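Local atomic coordinates of putative isohexenylglutaconyl-CoA hydratase (Pseudomonas aeruginosa, PDB entry 4ZU2), a protein that probably hydrates isohexenylglutaconyl-CoA, a reaction of the crotonase family used in the breakdown of acyclic terpenes such as citronellate. Residues T86-F91 with L145-A150; D48-R53 with A100-L105; V106-G111 with V126-A131. One frame throughout, in Å; residues are numbered along the deposited sequence.

Interaction 1. Residues T86-F91 with L145-A150; sequences TLNRAF and LPAQIA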
ATOM      1  N   THR A  86      23.060  12.738  15.505  1.00 12.29           N
ATOM      2  CA  THR A  86      22.225  12.943  16.690  1.00 19.34           C
ATOM      3  C   THR A  86      21.039  13.877  16.438  1.00 24.13           C
ATOM      4  O   THR A  86      19.937  13.652  16.938  1.00 26.40           O
ATOM      5  CB  THR A  86      23.070  13.517  17.835  1.00 19.47           C
ATOM      6  OG1 THR A  86      23.866  12.492  18.401  1.00 25.79           O
ATOM      7  CG2 THR A  86      22.228  14.041  18.896  1.00 20.14           C
ATOM      8  N   LEU A  87      21.283  14.926  15.665  1.00 23.84           N
ATOM      9  CA  LEU A  87      20.249  15.889  15.282  1.00 17.62           C
ATOM     10  C   LEU A  87      19.267  15.354  14.225  1.00 17.05           C
ATOM     11  O   LEU A  87      18.068  15.615  14.360  1.00 19.96           O
ATOM     12  CB  LEU A  87      20.894  17.219  14.814  1.00 23.68           C
ATOM     13  CG  LEU A  87      21.747  17.970  15.859  1.00 31.61           C
ATOM     14  CD1 LEU A  87      22.654  19.076  15.259  1.00 34.35           C
ATOM     15  CD2 LEU A  87      20.860  18.604  16.892  1.00 37.07           C
ATOM     16  N   ASN A  88      19.752  14.648  13.186  1.00 14.56           N
ATOM     17  CA  ASN A  88      18.866  13.902  12.245  1.00  9.13           C
ATOM     18  C   ASN A  88      18.004  12.845  12.989  1.00 18.14           C
ATOM     19  O   ASN A  88      16.804  12.792  12.822  1.00 15.07           O
ATOM     20  CB  ASN A  88      19.667  13.256  11.093  1.00  6.95           C
ATOM     21  CG  ASN A  88      18.786  12.654  10.000  1.00 17.59           C
ATOM     22  OD1 ASN A  88      18.791  11.440   9.771  1.00 15.25           O
ATOM     23  ND2 ASN A  88      18.044  13.506   9.297  1.00 20.18           N
ATOM     24  N   ARG A  89      18.608  12.054  13.875  1.00 15.59           N
ATOM     25  CA  ARG A  89      17.815  11.084  14.630  1.00 14.32           C
ATOM     26  C   ARG A  89      16.734  11.734  15.499  1.00 15.19           C
ATOM     27  O   ARG A  89      15.617  11.215  15.595  1.00  7.69           O
ATOM     28  CB  ARG A  89      18.669  10.167  15.510  1.00 14.29           C
ATOM     29  CG  ARG A  89      17.827   9.092  16.177  1.00 17.01           C
ATOM     30  CD  ARG A  89      17.198   8.212  15.139  1.00 15.75           C
ATOM     31  NE  ARG A  89      16.436   7.088  15.665  1.00  8.33           N
ATOM     32  CZ  ARG A  89      15.153   7.152  16.002  1.00 14.41           C
ATOM     33  NH1 ARG A  89      14.492   8.298  15.878  1.00 18.92           N
ATOM     34  NH2 ARG A  89      14.530   6.066  16.442  1.00 13.36           N
ATOM     35  N   ALA A  90      17.048  12.875  16.126  1.00 15.83           N
ATOM     36  CA  ALA A  90      16.021  13.613  16.863  1.00 15.24           C
ATOM     37  C   ALA A  90      14.880  14.134  15.954  1.00 12.98           C
ATOM     38  O   ALA A  90      13.760  14.256  16.399  1.00 12.49           O
ATOM     39  CB  ALA A  90      16.620  14.757  17.692  1.00 19.24           C
ATOM     40  N   PHE A  91      15.152  14.417  14.686  1.00 16.42           N
ATOM     41  CA  PHE A  91      14.076  14.800  13.794  1.00 10.19           C
ATOM     42  C   PHE A  91      13.291  13.487  13.490  1.00 16.34           C
ATOM     43  O   PHE A  91      12.083  13.497  13.269  1.00 19.33           O
ATOM     44  CB  PHE A  91      14.574  15.528  12.534  1.00  9.20           C
ATOM     45  CG  PHE A  91      13.529  15.591  11.420  1.00 13.09           C
ATOM     46  CD1 PHE A  91      12.325  16.253  11.606  1.00 15.71           C
ATOM     47  CD2 PHE A  91      13.726  14.929  10.222  1.00 21.56           C
ATOM     48  CE1 PHE A  91      11.369  16.280  10.617  1.00 14.88           C
ATOM     49  CE2 PHE A  91      12.742  14.947   9.229  1.00 21.11           C
ATOM     50  CZ  PHE A  91      11.575  15.650   9.434  1.00 11.52           C
ATOM     51  N   LEU A 145      20.268  12.473   2.040  1.00  9.30           N
ATOM     52  CA  LEU A 145      19.290  11.387   2.078  1.00 14.78           C
ATOM     53  C   LEU A 145      18.044  11.898   2.762  1.00 17.69           C
ATOM     54  O   LEU A 145      18.165  12.567   3.753  1.00 13.73           O
ATOM     55  CB  LEU A 145      19.805  10.194   2.888  1.00 12.37           C
ATOM     56  CG  LEU A 145      21.226   9.694   2.692  1.00 17.78           C
ATOM     57  CD1 LEU A 145      21.465   8.397   3.521  1.00 12.05           C
ATOM     58  CD2 LEU A 145      21.529   9.492   1.212  1.00  9.92           C
ATOM     59  N   PRO A 146      16.847  11.583   2.224  1.00 14.21           N
ATOM     60  CA  PRO A 146      15.653  11.740   3.050  1.00 15.35           C
ATOM     61  C   PRO A 146      15.587  10.534   4.042  1.00 12.08           C
ATOM     62  O   PRO A 146      14.732   9.680   3.920  1.00 16.54           O
ATOM     63  CB  PRO A 146      14.504  11.756   2.010  1.00 15.61           C
ATOM     64  CG  PRO A 146      15.021  10.886   0.842  1.00  7.42           C
ATOM     65  CD  PRO A 146      16.560  10.976   0.912  1.00 10.56           C
ATOM     66  N   ALA A 147      16.555  10.478   4.963  1.00 13.36           N
ATOM     67  CA  ALA A 147      16.901   9.260   5.724  1.00 12.37           C
ATOM     68  C   ALA A 147      15.862   8.861   6.745  1.00 13.77           C
ATOM     69  O   ALA A 147      15.414   7.707   6.766  1.00 14.61           O
ATOM     70  CB  ALA A 147      18.211   9.436   6.410  1.00 15.19           C
ATOM     71  N   GLN A 148      15.469   9.825   7.582  1.00 12.80           N
ATOM     72  CA  GLN A 148      14.412   9.605   8.562  1.00 16.05           C
ATOM     73  C   GLN A 148      13.056   9.578   7.853  1.00 20.30           C
ATOM     74  O   GLN A 148      12.128   8.967   8.346  1.00 12.91           O
ATOM     75  CB  GLN A 148      14.351  10.716   9.610  1.00 12.96           C
ATOM     76  CG  GLN A 148      15.600  10.955  10.398  1.00 21.94           C
ATOM     77  CD  GLN A 148      15.982   9.749  11.221  1.00 18.52           C
ATOM     78  OE1 GLN A 148      15.251   9.333  12.108  1.00 12.98           O
ATOM     79  NE2 GLN A 148      17.111   9.165  10.898  1.00 11.76           N
ATOM     80  N   ILE A 149      12.925  10.306   6.741  1.00 14.98           N
ATOM     81  CA  ILE A 149      11.655  10.316   5.997  1.00  6.43           C
ATOM     82  C   ILE A 149      11.312   8.951   5.394  1.00 12.69           C
ATOM     83  O   ILE A 149      10.115   8.594   5.310  1.00 14.19           O
ATOM     84  CB  ILE A 149      11.700  11.394   4.902  1.00 12.15           C
ATOM     85  CG1 ILE A 149      11.705  12.793   5.549  1.00 15.98           C
ATOM     86  CG2 ILE A 149      10.592  11.314   3.960  1.00  9.24           C
ATOM     87  CD1 ILE A 149      12.294  13.804   4.684  1.00 13.54           C
ATOM     88  N   ALA A 150      12.335   8.216   4.948  1.00 11.27           N
ATOM     89  CA  ALA A 150      12.135   7.041   4.087  1.00 16.32           C
ATOM     90  C   ALA A 150      11.008   6.102   4.558  1.00 22.72           C
ATOM     91  O   ALA A 150      10.080   5.790   3.822  1.00 25.58           O
ATOM     92  CB  ALA A 150      13.410   6.260   3.928  1.00 15.11           C
TER

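Interaction 2. Residues D48-R53 with A100-L105; sequences DDRSVR and AAPQLL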
ATOM      1  N   ASP A  48      -0.771  12.448  26.988  1.00 31.34           N
ATOM      2  CA  ASP A  48      -1.660  11.763  27.945  1.00 37.31           C
ATOM      3  C   ASP A  48      -2.914  12.558  28.286  1.00 38.41           C
ATOM      4  O   ASP A  48      -3.683  12.144  29.135  1.00 38.68           O
ATOM      5  CB  ASP A  48      -0.941  11.405  29.256  1.00 38.11           C
ATOM      6  CG  ASP A  48       0.209  10.440  29.055  1.00 40.39           C
ATOM      7  OD1 ASP A  48       0.360   9.883  27.944  1.00 33.99           O
ATOM      8  OD2 ASP A  48       0.958  10.225  30.035  1.00 47.38           O
ATOM      9  N   ASP A  49      -3.134  13.679  27.613  1.00 38.14           N
ATOM     10  CA  ASP A  49      -4.292  14.508  27.903  1.00 39.06           C
ATOM     11  C   ASP A  49      -5.436  14.324  26.925  1.00 38.08           C
ATOM     12  O   ASP A  49      -5.382  14.829  25.791  1.00 34.50           O
ATOM     13  CB  ASP A  49      -3.896  15.977  27.901  1.00 45.66           C
ATOM     14  CG  ASP A  49      -4.975  16.846  28.466  1.00 49.00           C
ATOM     15  OD1 ASP A  49      -5.911  17.201  27.724  1.00 50.55           O
ATOM     16  OD2 ASP A  49      -4.906  17.128  29.666  1.00 49.95           O
ATOM     17  N   ARG A  50      -6.501  13.663  27.386  1.00 36.69           N
ATOM     18  CA  ARG A  50      -7.627  13.290  26.520  1.00 33.24           C
ATOM     19  C   ARG A  50      -8.635  14.419  26.353  1.00 32.60           C
ATOM     20  O   ARG A  50      -9.590  14.295  25.583  1.00 29.35           O
ATOM     21  CB  ARG A  50      -8.346  12.050  27.055  1.00 38.79           C
ATOM     22  CG  ARG A  50      -7.525  10.755  27.015  1.00 42.74           C
ATOM     23  CD  ARG A  50      -7.189  10.253  25.597  1.00 37.12           C
ATOM     24  NE  ARG A  50      -5.924   9.523  25.622  1.00 33.71           N
ATOM     25  CZ  ARG A  50      -4.733  10.056  25.380  1.00 32.55           C
ATOM     26  NH1 ARG A  50      -4.613  11.341  25.036  1.00 26.90           N
ATOM     27  NH2 ARG A  50      -3.652   9.292  25.480  1.00 36.58           N
ATOM     28  N   SER A  51      -8.429  15.521  27.074  1.00 31.82           N
ATOM     29  CA  SER A  51      -9.157  16.728  26.759  1.00 32.45           C
ATOM     30  C   SER A  51      -8.663  17.286  25.405  1.00 32.93           C
ATOM     31  O   SER A  51      -9.417  17.942  24.691  1.00 37.11           O
ATOM     32  CB  SER A  51      -9.063  17.743  27.911  1.00 29.01           C
ATOM     33  OG  SER A  51      -8.003  18.663  27.737  1.00 34.01           O
ATOM     34  N   VAL A  52      -7.419  16.989  25.018  1.00 31.59           N
ATOM     35  CA  VAL A  52      -6.894  17.413  23.704  1.00 23.61           C
ATOM     36  C   VAL A  52      -7.114  16.298  22.678  1.00 23.58           C
ATOM     37  O   VAL A  52      -6.434  15.283  22.714  1.00 21.80           O
ATOM     38  CB  VAL A  52      -5.396  17.758  23.812  1.00 31.63           C
ATOM     39  CG1 VAL A  52      -4.875  18.299  22.490  1.00 32.13           C
ATOM     40  CG2 VAL A  52      -5.154  18.780  24.927  1.00 29.14           C
ATOM     41  N   ARG A  53      -8.085  16.479  21.790  1.00 24.98           N
ATOM     42  CA  ARG A  53      -8.635  15.389  20.963  1.00 22.15           C
ATOM     43  C   ARG A  53      -8.143  15.522  19.525  1.00 25.75           C
ATOM     44  O   ARG A  53      -8.206  14.569  18.752  1.00 20.67           O
ATOM     45  CB  ARG A  53     -10.168  15.475  20.932  1.00 27.89           C
ATOM     46  CG  ARG A  53     -10.865  15.382  22.283  1.00 33.59           C
ATOM     47  CD  ARG A  53     -12.346  15.783  22.189  1.00 36.33           C
ATOM     48  NE  ARG A  53     -13.134  14.875  21.349  1.00 33.88           N
ATOM     49  CZ  ARG A  53     -14.437  15.012  21.086  1.00 38.77           C
ATOM     50  NH1 ARG A  53     -15.157  16.037  21.570  1.00 39.05           N
ATOM     51  NH2 ARG A  53     -15.032  14.119  20.318  1.00 38.27           N
ATOM     52  N   ALA A 100       2.604   8.772  16.201  1.00 14.96           N
ATOM     53  CA  ALA A 100       2.032   7.939  17.246  1.00 19.28           C
ATOM     54  C   ALA A 100       1.233   8.736  18.260  1.00 21.01           C
ATOM     55  O   ALA A 100       0.808   8.186  19.262  1.00 21.93           O
ATOM     56  CB  ALA A 100       3.154   7.100  17.936  1.00 11.45           C
ATOM     57  N   ALA A 101       0.996  10.019  17.993  1.00 20.09           N
ATOM     58  CA  ALA A 101       0.166  10.837  18.886  1.00 21.12           C
ATOM     59  C   ALA A 101      -1.264  10.281  19.073  1.00 18.20           C
ATOM     60  O   ALA A 101      -1.924   9.980  18.087  1.00 23.04           O
ATOM     61  CB  ALA A 101       0.074  12.291  18.361  1.00 18.52           C
ATOM     62  N   PRO A 102      -1.747  10.184  20.338  1.00 20.86           N
ATOM     63  CA  PRO A 102      -3.106   9.706  20.668  1.00 23.45           C
ATOM     64  C   PRO A 102      -4.248  10.520  20.033  1.00 22.73           C
ATOM     65  O   PRO A 102      -5.323   9.974  19.715  1.00 17.77           O
ATOM     66  CB  PRO A 102      -3.147   9.819  22.197  1.00 25.10           C
ATOM     67  CG  PRO A 102      -1.679   9.632  22.607  1.00 22.06           C
ATOM     68  CD  PRO A 102      -0.915  10.333  21.561  1.00 19.09           C
ATOM     69  N   GLN A 103      -3.972  11.803  19.840  1.00 19.97           N
ATOM     70  CA  GLN A 103      -4.824  12.740  19.108  1.00 23.43           C
ATOM     71  C   GLN A 103      -4.924  12.448  17.629  1.00 21.74           C
ATOM     72  O   GLN A 103      -3.981  11.906  17.029  1.00 21.81           O
ATOM     73  CB  GLN A 103      -4.191  14.158  19.181  1.00 20.56           C
ATOM     74  CG  GLN A 103      -4.207  14.839  20.537  1.00 20.61           C
ATOM     75  CD  GLN A 103      -3.110  14.389  21.459  1.00 25.61           C
ATOM     76  OE1 GLN A 103      -2.048  13.930  21.021  1.00 20.54           O
ATOM     77  NE2 GLN A 103      -3.360  14.524  22.764  1.00 30.56           N
ATOM     78  N   LEU A 104      -6.034  12.894  17.033  1.00 23.01           N
ATOM     79  CA  LEU A 104      -6.111  13.102  15.584  1.00 22.18           C
ATOM     80  C   LEU A 104      -5.186  14.300  15.194  1.00 22.16           C
ATOM     81  O   LEU A 104      -5.253  15.366  15.793  1.00 16.57           O
ATOM     82  CB  LEU A 104      -7.548  13.399  15.157  1.00 20.79           C
ATOM     83  CG  LEU A 104      -7.847  13.353  13.660  1.00 17.07           C
ATOM     84  CD1 LEU A 104      -8.046  11.936  13.161  1.00 12.51           C
ATOM     85  CD2 LEU A 104      -9.086  14.216  13.288  1.00 18.48           C
ATOM     86  N   LEU A 105      -4.318  14.090  14.206  1.00 17.67           N
ATOM     87  CA  LEU A 105      -3.370  15.088  13.762  1.00 19.66           C
ATOM     88  C   LEU A 105      -3.797  15.456  12.365  1.00 20.35           C
ATOM     89  O   LEU A 105      -3.777  14.611  11.465  1.00 19.60           O
ATOM     90  CB  LEU A 105      -1.956  14.535  13.745  1.00 21.37           C
ATOM     91  CG  LEU A 105      -0.885  15.461  13.134  1.00 28.33           C
ATOM     92  CD1 LEU A 105      -0.762  16.827  13.853  1.00 24.27           C
ATOM     93  CD2 LEU A 105       0.475  14.798  13.130  1.00 25.99           C
TER

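Interaction 3. Residues V106-G111 with V126-A131; sequences VALVEG and VAIAAA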
ATOM      1  N   VAL A 106      -4.228  16.697  12.198  1.00 24.05           N
ATOM      2  CA  VAL A 106      -4.642  17.178  10.885  1.00 26.35           C
ATOM      3  C   VAL A 106      -3.564  18.113  10.343  1.00 22.26           C
ATOM      4  O   VAL A 106      -3.172  19.044  11.029  1.00 19.59           O
ATOM      5  CB  VAL A 106      -6.000  17.926  10.946  1.00 22.71           C
ATOM      6  CG1 VAL A 106      -6.487  18.298   9.527  1.00 18.45           C
ATOM      7  CG2 VAL A 106      -7.016  17.083  11.680  1.00 27.07           C
ATOM      8  N   ALA A 107      -3.079  17.856   9.128  1.00 23.19           N
ATOM      9  CA  ALA A 107      -2.166  18.795   8.500  1.00 27.88           C
ATOM     10  C   ALA A 107      -2.856  19.625   7.418  1.00 24.93           C
ATOM     11  O   ALA A 107      -3.410  19.091   6.494  1.00 22.75           O
ATOM     12  CB  ALA A 107      -0.917  18.105   7.945  1.00 24.11           C
ATOM     13  N   LEU A 108      -2.767  20.945   7.548  1.00 26.41           N
ATOM     14  CA  LEU A 108      -3.216  21.867   6.519  1.00 22.63           C
ATOM     15  C   LEU A 108      -1.989  22.400   5.771  1.00 21.88           C
ATOM     16  O   LEU A 108      -1.242  23.258   6.274  1.00 19.84           O
ATOM     17  CB  LEU A 108      -4.047  22.981   7.179  1.00 32.53           C
ATOM     18  CG  LEU A 108      -5.074  23.736   6.320  1.00 38.80           C
ATOM     19  CD1 LEU A 108      -5.965  22.772   5.583  1.00 45.67           C
ATOM     20  CD2 LEU A 108      -5.919  24.618   7.178  1.00 36.31           C
ATOM     21  N   VAL A 109      -1.731  21.847   4.590  1.00 26.11           N
ATOM     22  CA  VAL A 109      -0.473  22.117   3.899  1.00 27.48           C
ATOM     23  C   VAL A 109      -0.670  23.097   2.710  1.00 29.72           C
ATOM     24  O   VAL A 109      -1.478  22.881   1.826  1.00 25.71           O
ATOM     25  CB  VAL A 109       0.249  20.790   3.478  1.00 35.23           C
ATOM     26  CG1 VAL A 109       0.446  19.851   4.698  1.00 30.52           C
ATOM     27  CG2 VAL A 109      -0.504  20.078   2.415  1.00 36.12           C
ATOM     28  N   GLU A 110       0.077  24.193   2.734  1.00 25.51           N
ATOM     29  CA  GLU A 110       0.000  25.223   1.713  1.00 26.70           C
ATOM     30  C   GLU A 110       1.406  25.505   1.280  1.00 24.97           C
ATOM     31  O   GLU A 110       2.313  25.362   2.072  1.00 24.45           O
ATOM     32  CB  GLU A 110      -0.583  26.492   2.294  1.00 25.37           C
ATOM     33  CG  GLU A 110      -1.927  26.308   2.903  1.00 23.52           C
ATOM     34  CD  GLU A 110      -2.384  27.557   3.593  1.00 39.55           C
ATOM     35  OE1 GLU A 110      -2.963  28.440   2.895  1.00 43.25           O
ATOM     36  OE2 GLU A 110      -2.117  27.658   4.824  1.00 39.83           O
ATOM     37  N   GLY A 111       1.564  25.918   0.024  1.00 29.92           N
ATOM     38  CA  GLY A 111       2.836  26.374  -0.520  1.00 30.16           C
ATOM     39  C   GLY A 111       3.895  25.295  -0.443  1.00 27.59           C
ATOM     40  O   GLY A 111       3.665  24.178  -0.887  1.00 27.59           O
ATOM     41  N   VAL A 126      -4.969  13.095   8.934  1.00 26.39           N
ATOM     42  CA  VAL A 126      -5.658  13.785   7.858  1.00 24.68           C
ATOM     43  C   VAL A 126      -4.812  14.979   7.342  1.00 15.77           C
ATOM     44  O   VAL A 126      -4.415  15.879   8.093  1.00 17.31           O
ATOM     45  CB  VAL A 126      -7.084  14.246   8.321  1.00 35.00           C
ATOM     46  CG1 VAL A 126      -7.926  14.784   7.135  1.00 40.04           C
ATOM     47  CG2 VAL A 126      -7.813  13.103   8.976  1.00 32.02           C
ATOM     48  N   ALA A 127      -4.490  14.933   6.062  1.00 16.13           N
ATOM     49  CA  ALA A 127      -3.815  16.033   5.356  1.00 22.05           C
ATOM     50  C   ALA A 127      -4.765  16.670   4.321  1.00 27.28           C
ATOM     51  O   ALA A 127      -5.386  15.970   3.483  1.00 31.07           O
ATOM     52  CB  ALA A 127      -2.619  15.534   4.669  1.00 15.29           C
ATOM     53  N   ILE A 128      -4.892  17.986   4.418  1.00 27.98           N
ATOM     54  CA  ILE A 128      -5.680  18.795   3.494  1.00 21.52           C
ATOM     55  C   ILE A 128      -4.706  19.778   2.815  1.00 22.97           C
ATOM     56  O   ILE A 128      -4.117  20.609   3.484  1.00 26.10           O
ATOM     57  CB  ILE A 128      -6.763  19.585   4.268  1.00 26.03           C
ATOM     58  CG1 ILE A 128      -7.709  18.639   5.043  1.00 22.07           C
ATOM     59  CG2 ILE A 128      -7.571  20.465   3.324  1.00 24.44           C
ATOM     60  CD1 ILE A 128      -8.253  19.201   6.332  1.00 19.65           C
ATOM     61  N   ALA A 129      -4.533  19.690   1.499  1.00 19.33           N
ATOM     62  CA  ALA A 129      -3.556  20.544   0.807  1.00 21.97           C
ATOM     63  C   ALA A 129      -4.231  21.563  -0.092  1.00 29.07           C
ATOM     64  O   ALA A 129      -5.338  21.334  -0.610  1.00 26.64           O
ATOM     65  CB  ALA A 129      -2.616  19.713  -0.013  1.00 22.28           C
ATOM     66  N   ALA A 130      -3.549  22.695  -0.258  1.00 28.27           N
ATOM     67  CA  ALA A 130      -3.879  23.681  -1.284  1.00 24.89           C
ATOM     68  C   ALA A 130      -3.419  23.133  -2.638  1.00 28.69           C
ATOM     69  O   ALA A 130      -2.319  22.609  -2.739  1.00 27.89           O
ATOM     70  CB  ALA A 130      -3.153  24.948  -0.976  1.00 27.20           C
ATOM     71  N   ALA A 131      -4.243  23.240  -3.678  1.00 25.80           N
ATOM     72  CA  ALA A 131      -3.876  22.729  -5.000  1.00 25.39           C
ATOM     73  C   ALA A 131      -2.556  23.255  -5.508  1.00 30.28           C
ATOM     74  O   ALA A 131      -1.904  22.591  -6.307  1.00 36.63           O
ATOM     75  CB  ALA A 131      -4.970  23.076  -6.035  1.00 33.42           C
TER

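Interaction 1. Residues T86-F91 with L145-A150
Arg89 and Gln148 mark the closest backbone approach of the two segments, with their CA atoms 7.1 Å apart. Residues 86-91 are fully helical and belong to helix 81-99. Residues 145-150 come in from a loop, pass through an inverse gamma turn centred on Pro146, and run into helix 149-157. Gln148 makes the largest contribution to the contact.

The Gln148 chain leaves the backbone with CG anti to its carbonyl carbon and bends again at chi2 (-63°). It lies against Asn88, and the two side chains slide past each other in opposite directions. Gln148 NE2 donates a hydrogen bond to Asn88 OD1 at 3.0 Å. The bond is bent, with an N-H...O angle of 137°. The two amide planes stand at 90°, and the donor sits above the Asn88 carbonyl plane. Gln148 CG comes within 3.3 Å of both Asn88 O and Asn88 OD1. Ala147 CB approaches Asn88 OD1 as well, at 4.0 Å.

On one flank, Gln148 OE1 lies 3.8 Å from Arg89 CD, where the arginine chain crosses the glutamine at about a right angle. The Arg89 guanidinium is engaged by Asp232 of the second subunit and by Glu96 of its own chain. On another flank, Phe91 supplies the apolar part. Ile149 CG1 meets the edge of its ring, 4.4 Å from Phe91 CE2, and Gln148 CB is 4.3 Å from Phe91 CD2.

Gln148 NE2 also donates to Leu231 O of the second subunit, and Asn88 packs on Phe238 of that subunit. The arrangement is thus a helix-to-loop contact at a subunit interface of the three-chain assembly, in keeping with the trimeric build of crotonase-family enzymes.

Interaction 2. Residues D48-R53 with A100-L105
Arg50 lays one face of its guanidinium over the ring of Pro102, with NH2 3.4 Å from Pro102 CB. The side chains cross at about a right angle. CG of Arg50 is anti to its carbonyl carbon, and a second bend at chi2 (-66°) brings the flat group across the proline. Arg50 NH1 and Gln103 NE2 are 4.1 Å apart, with the amide near the guanidinium edge and turned steeply to it. The polar end of Arg50 is held by Arg47 O, at the end of helix 33-47.

Gln103 bridges the two segments. Its NE2 donates to Val52 O at 3.2 Å, nearly in its own amide plane, with an N-H...O angle of 150°. Val46 O accepts from the same nitrogen, so two backbone carbonyls grip the amide. The first torsion of Gln103 (chi1 -69°, CG anti to the carbonyl carbon) places CG 3.1 Å from Val52 O, and the bend at chi2 turns the amide toward the loop. The Val52 side chain lies against this amide, with CB 4.0 Å from Gln103 NE2.

This contact sits where two parallel neighbours of the main crotonase sheet begin. Residues 48-53 lead from helix 33-47 into strand 54-59, and residues 100-105 lead from helix 81-99 into strand 104-109. The backbones first join where Leu104 N donates to Arg53 O at 3.2 Å.

A type I turn from Asp49 to Val52 shapes the loop. Val52 N donates to Asp49 O at 3.1 Å. Ser51 OG donates to the syn lone pair of Asp49 OD1 at 2.6 Å. The Arg53 side chain points away from residues 100-105 and reaches the backbone oxygens of Arg205, Cys207 and Trp262.

Interaction 3. Residues V106-G111 with V126-A131
Val106 to Val109 pair in parallel with Val126 to Ala129, the strand axes being 4.6 Å apart and 14° from parallel. Four backbone hydrogen bonds form the ladder. Ala107 N donates to Val126 O at 2.6 Å, and Ile128 N to Ala107 O at 2.8 Å. Val109 N donates to Ile128 O at 2.9 Å, and Ala130 N to Val109 O at 2.9 Å. Ala107 and Val109 therefore use both N and O toward the second strand, as alternate residues do in a parallel pair. The same four carbonyl oxygens also receive CA-H...O contacts, for example Ile128 O from Leu108 CA.

The side chains split between the two faces. On one face lie Val106, Leu108, Val126 and Ile128. Ile128 sits between its neighbours on the other strand: its CD1 reaches Val106 CG1 at 3.8 Å, and its CB meets Leu108 CD1 at 3.5 Å. The leucine branch crosses the isoleucine obliquely. On the other face lie Ala107, Val109, Ala127 and Ala129. Here the side chains are small. Val109 CG1 is anti to the carbonyl carbon (chi1 -54°), which leaves CG2 between the backbone N and the carbonyl carbon, a crowded position that sends this methyl toward Ala129 CB. The exact closeness of that pair is doubtful. Past the last bridge, the aliphatic part of Glu110 runs beside Ala130 CB.

The pair lies inside the main sheet, with strand 54-59 next to 104-109 and strand 185-187 next to 126-130. Helix 190-205 covers the Val106 and Leu108 face through Leu193 and Leu197, and Phe185 adds to Val126 and Ile128. The alanine-rich face meets the smaller sheet, where Phe135 of strand 134-136 packs on both Val109 and Ala129.

Interaction 3 is the buried core of the set: a parallel strand pair built from backbone bonds and apolar side chains. Interactions 1 and 2 are partly buried and more polar, and each relies on a glutamine amide. Interaction 2 shares strand 104-109 with interaction 3 and stands at its start; the two touch, with a probable bond from Val126 N to Leu105 O. Interaction 1 lies apart, its centre about 24 Å from that of interaction 2 and about 22 Å from that of interaction 3. Helix 81-99 links it along the chain to strand 104-109. Its amide and arginine also serve the second subunit, whereas the glutamine of interaction 2 binds loop and helix-end carbonyls within its own chain.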